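PDB 5O8P: L-lysine 6-monooxygenase involved in desferrioxamine biosynthesis from Erwinia amylovora CFBP1430, which probably catalyses the FAD- and NADPH-dependent N-hydroxylation of cadaverine, a step in the biosynthesis of the siderophore desferrioxamine. Local coordinates for residues 246-251 with 389-394. Numbering follows the deposited sequence.
With FAD (flavin-adenine dinucleotide), chain C.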
loop_
_atom_site.group_PDB
_atom_site.type_symbol
_atom_site.label_atom_id
_atom_site.label_comp_id
_atom_site.label_asym_id
_atom_site.label_seq_id
_atom_site.Cartn_x
_atom_site.Cartn_y
_atom_site.Cartn_z
ATOM N N PRO B 246 4.068 28.127 -4.265
ATOM C CA PRO B 246 4.234 29.535 -4.579
ATOM C C PRO B 246 5.054 29.772 -5.843
ATOM O O PRO B 246 4.674 30.615 -6.664
ATOM C CB PRO B 246 4.942 30.063 -3.352
ATOM C CG PRO B 246 4.413 29.216 -2.243
ATOM C CD PRO B 246 4.296 27.852 -2.830
ATOM N N GLU B 247 6.119 28.990 -6.027
ATOM C CA GLU B 247 7.022 29.218 -7.169
ATOM C C GLU B 247 6.337 28.924 -8.474
ATOM O O GLU B 247 6.534 29.658 -9.430
ATOM C CB GLU B 247 8.294 28.389 -7.132
ATOM C CG GLU B 247 8.941 28.228 -5.776
ATOM C CD GLU B 247 8.597 26.897 -5.172
ATOM O OE1 GLU B 247 9.170 25.901 -5.618
ATOM O OE2 GLU B 247 7.808 26.857 -4.202
ATOM N N TRP B 248 5.541 27.858 -8.506
ATOM C CA TRP B 248 4.773 27.546 -9.700
ATOM C C TRP B 248 3.717 28.620 -9.991
ATOM O O TRP B 248 3.493 28.975 -11.160
ATOM C CB TRP B 248 4.099 26.172 -9.609
ATOM C CG TRP B 248 3.535 25.794 -10.919
ATOM C CD1 TRP B 248 4.206 25.267 -11.983
ATOM C CD2 TRP B 248 2.202 26.015 -11.359
ATOM N NE1 TRP B 248 3.368 25.124 -13.058
ATOM C CE2 TRP B 248 2.124 25.569 -12.699
ATOM C CE3 TRP B 248 1.057 26.544 -10.751
ATOM C CZ2 TRP B 248 0.944 25.613 -13.431
ATOM C CZ3 TRP B 248 -0.122 26.588 -11.485
ATOM C CH2 TRP B 248 -0.169 26.122 -12.810
ATOM N N ILE B 249 3.075 29.135 -8.942
ATOM C CA ILE B 249 2.009 30.116 -9.125
ATOM C C ILE B 249 2.588 31.401 -9.713
ATOM O O ILE B 249 2.001 31.970 -10.632
ATOM C CB ILE B 249 1.218 30.368 -7.835
ATOM C CG1 ILE B 249 0.516 29.089 -7.392
ATOM C CG2 ILE B 249 0.145 31.424 -8.064
ATOM C CD1 ILE B 249 0.134 29.079 -5.924
ATOM N N ASP B 250 3.752 31.820 -9.213
ATOM C CA ASP B 250 4.464 32.978 -9.777
ATOM C C ASP B 250 4.749 32.744 -11.250
ATOM O O ASP B 250 4.545 33.627 -12.081
ATOM C CB ASP B 250 5.791 33.241 -9.049
ATOM C CG ASP B 250 5.615 33.550 -7.564
ATOM O OD1 ASP B 250 4.557 34.089 -7.170
ATOM O OD2 ASP B 250 6.546 33.264 -6.781
ATOM N N TYR B 251 5.229 31.542 -11.559
ATOM C CA TYR B 251 5.548 31.155 -12.936
ATOM C C TYR B 251 4.300 31.235 -13.804
ATOM O O TYR B 251 4.324 31.898 -14.846
ATOM C CB TYR B 251 6.178 29.747 -12.971
ATOM C CG TYR B 251 6.140 29.044 -14.309
ATOM C CD1 TYR B 251 7.021 29.406 -15.320
ATOM C CD2 TYR B 251 5.231 28.006 -14.559
ATOM C CE1 TYR B 251 6.997 28.771 -16.554
ATOM C CE2 TYR B 251 5.195 27.366 -15.791
ATOM C CZ TYR B 251 6.076 27.760 -16.788
ATOM O OH TYR B 251 6.070 27.135 -18.014
ATOM N N HIS B 389 -4.224 32.405 -11.871
ATOM C CA HIS B 389 -3.332 31.736 -10.908
ATOM C C HIS B 389 -3.251 30.214 -11.070
ATOM O O HIS B 389 -2.507 29.560 -10.339
ATOM C CB HIS B 389 -3.763 32.075 -9.479
ATOM C CG HIS B 389 -3.471 33.485 -9.094
ATOM N ND1 HIS B 389 -2.579 33.803 -8.092
ATOM C CD2 HIS B 389 -3.939 34.660 -9.577
ATOM C CE1 HIS B 389 -2.519 35.118 -7.965
ATOM N NE2 HIS B 389 -3.325 35.663 -8.859
ATOM N N GLY B 390 -4.026 29.661 -11.996
ATOM C CA GLY B 390 -3.848 28.288 -12.461
ATOM C C GLY B 390 -4.631 27.258 -11.681
ATOM O O GLY B 390 -5.462 27.596 -10.844
ATOM N N PHE B 391 -4.314 25.986 -11.943
ATOM C CA PHE B 391 -5.028 24.826 -11.367
ATOM C C PHE B 391 -5.049 24.720 -9.822
ATOM O O PHE B 391 -5.768 23.864 -9.283
ATOM C CB PHE B 391 -4.420 23.543 -11.946
ATOM C CG PHE B 391 -3.196 23.070 -11.209
ATOM C CD1 PHE B 391 -1.928 23.571 -11.501
ATOM C CD2 PHE B 391 -3.336 22.170 -10.158
ATOM C CE1 PHE B 391 -0.825 23.138 -10.792
ATOM C CE2 PHE B 391 -2.240 21.742 -9.436
ATOM C CZ PHE B 391 -0.985 22.217 -9.762
ATOM N N VAL B 392 -4.267 25.550 -9.117
ATOM C CA VAL B 392 -4.134 25.420 -7.652
ATOM C C VAL B 392 -5.227 26.130 -6.857
ATOM O O VAL B 392 -5.240 26.047 -5.623
ATOM C CB VAL B 392 -2.777 25.941 -7.139
ATOM C CG1 VAL B 392 -1.635 25.166 -7.780
ATOM C CG2 VAL B 392 -2.659 27.437 -7.387
ATOM N N THR B 393 -6.157 26.797 -7.553
ATOM C CA THR B 393 -7.097 27.750 -6.960
ATOM C C THR B 393 -8.180 27.095 -6.052
ATOM O O THR B 393 -8.352 27.540 -4.919
ATOM C CB THR B 393 -7.709 28.645 -8.085
ATOM O OG1 THR B 393 -6.691 29.432 -8.724
ATOM C CG2 THR B 393 -8.751 29.569 -7.591
ATOM N N PRO B 394 -8.880 26.026 -6.516
ATOM C CA PRO B 394 -9.839 25.346 -5.627
ATOM C C PRO B 394 -9.236 24.445 -4.524
ATOM O O PRO B 394 -9.992 23.853 -3.754
ATOM C CB PRO B 394 -10.682 24.486 -6.595
ATOM C CG PRO B 394 -10.105 24.652 -7.964
ATOM C CD PRO B 394 -8.798 25.354 -7.827
HETATM P PA FAD C . -18.392 27.762 -0.826
HETATM O O1A FAD C . -18.995 26.558 -0.125
HETATM O O2A FAD C . -18.808 28.076 -2.243
HETATM O O5B FAD C . -18.715 29.019 0.135
HETATM C C5B FAD C . -19.426 30.169 -0.313
HETATM C C4B FAD C . -20.379 30.728 0.736
HETATM O O4B FAD C . -20.712 32.084 0.397
HETATM C C3B FAD C . -21.698 29.965 0.797
HETATM O O3B FAD C . -22.006 29.686 2.170
HETATM C C2B FAD C . -22.708 30.885 0.113
HETATM O O2B FAD C . -24.041 30.776 0.622
HETATM C C1B FAD C . -22.136 32.259 0.407
HETATM N N9A FAD C . -22.596 33.365 -0.477
HETATM C C8A FAD C . -22.616 33.422 -1.825
HETATM N N7A FAD C . -23.110 34.622 -2.242
HETATM C C5A FAD C . -23.412 35.351 -1.146
HETATM C C6A FAD C . -23.971 36.698 -0.847
HETATM N N6A FAD C . -24.322 37.548 -1.843
HETATM N N1A FAD C . -24.116 37.057 0.456
HETATM C C2A FAD C . -23.777 36.231 1.469
HETATM N N3A FAD C . -23.275 34.998 1.268
HETATM C C4A FAD C . -23.069 34.513 0.013
HETATM N N1 FAD C . -11.139 20.729 -2.615
HETATM C C2 FAD C . -10.125 20.150 -1.920
HETATM O O2 FAD C . -9.021 20.740 -1.886
HETATM N N3 FAD C . -10.274 18.976 -1.265
HETATM C C4 FAD C . -11.438 18.302 -1.269
HETATM O O4 FAD C . -11.549 17.219 -0.662
HETATM C C4X FAD C . -12.596 18.868 -2.006
HETATM N N5 FAD C . -13.793 18.243 -2.045
HETATM C C5X FAD C . -14.828 18.785 -2.730
HETATM C C6 FAD C . -16.038 18.094 -2.738
HETATM C C7 FAD C . -17.147 18.590 -3.419
HETATM C C7M FAD C . -18.446 17.821 -3.415
HETATM C C8 FAD C . -17.029 19.884 -4.151
HETATM C C8M FAD C . -18.212 20.441 -4.896
HETATM C C9 FAD C . -15.820 20.582 -4.153
HETATM C C9A FAD C . -14.692 20.094 -3.468
HETATM N N10 FAD C . -13.429 20.778 -3.437
HETATM C C10 FAD C . -12.371 20.164 -2.708
HETATM C "C1'" FAD C . -13.170 22.077 -4.115
HETATM C "C2'" FAD C . -13.362 23.289 -3.173
HETATM O "O2'" FAD C . -12.703 23.056 -1.911
HETATM C "C3'" FAD C . -14.837 23.657 -2.923
HETATM O "O3'" FAD C . -15.485 23.998 -4.158
HETATM C "C4'" FAD C . -15.017 24.821 -1.941
HETATM O "O4'" FAD C . -16.298 24.718 -1.308
HETATM C "C5'" FAD C . -14.912 26.187 -2.614
HETATM O "O5'" FAD C . -14.559 27.164 -1.633
HETATM P P FAD C . -15.525 28.407 -1.337
HETATM O O1P FAD C . -14.916 29.214 -0.209
HETATM O O2P FAD C . -15.730 29.034 -2.687
HETATM O O3P FAD C . -16.780 27.540 -0.766
#
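The FAD-binding loop that follows helix 386-389 makes a type I beta turn from Gly390 to Thr393, and this turn is packed against helix 246-253 through a T-shaped pair of Trp248 and Phe391. The edge of the Phe391 ring is directed at one face of the indole, with the planes at 63° and the centroid of the six-membered ring 4.9 Å from that of Phe391; CD1 of Phe391 lies 3.4 Å from Trp248 CH2. With CG anti to the backbone N (chi1 -170°), Trp248 extends the benzo half of its indole toward the turn, with its rim beside Gly390 CA. One turn residue on, Val392 CG2 meets Ile249 CD1 at 3.6 Å, while the other branch of Ile249, CG2, leans on ND1 of His389. The other ring nitrogen of His389, NE2, is hydrogen-bonded to Gln368 O, and Tyr371 stacks on this imidazole. No hydrogen bond joins the two segments, so the buried contact rests on apolar and aromatic packing. Phe391 also touches Tyr271, a residue of the NADP(+)-binding site, which holds no NADP(+) in this chain. Within the turn, Thr393 OG1 donates to Gly390 O in the carbonyl plane at 3.1 Å, and Thr393 N also makes a weak bond to that oxygen. Next in the chain, Pro394 O accepts a weak 3.4 Å hydrogen bond from the ribityl hydroxyl O2' of FAD.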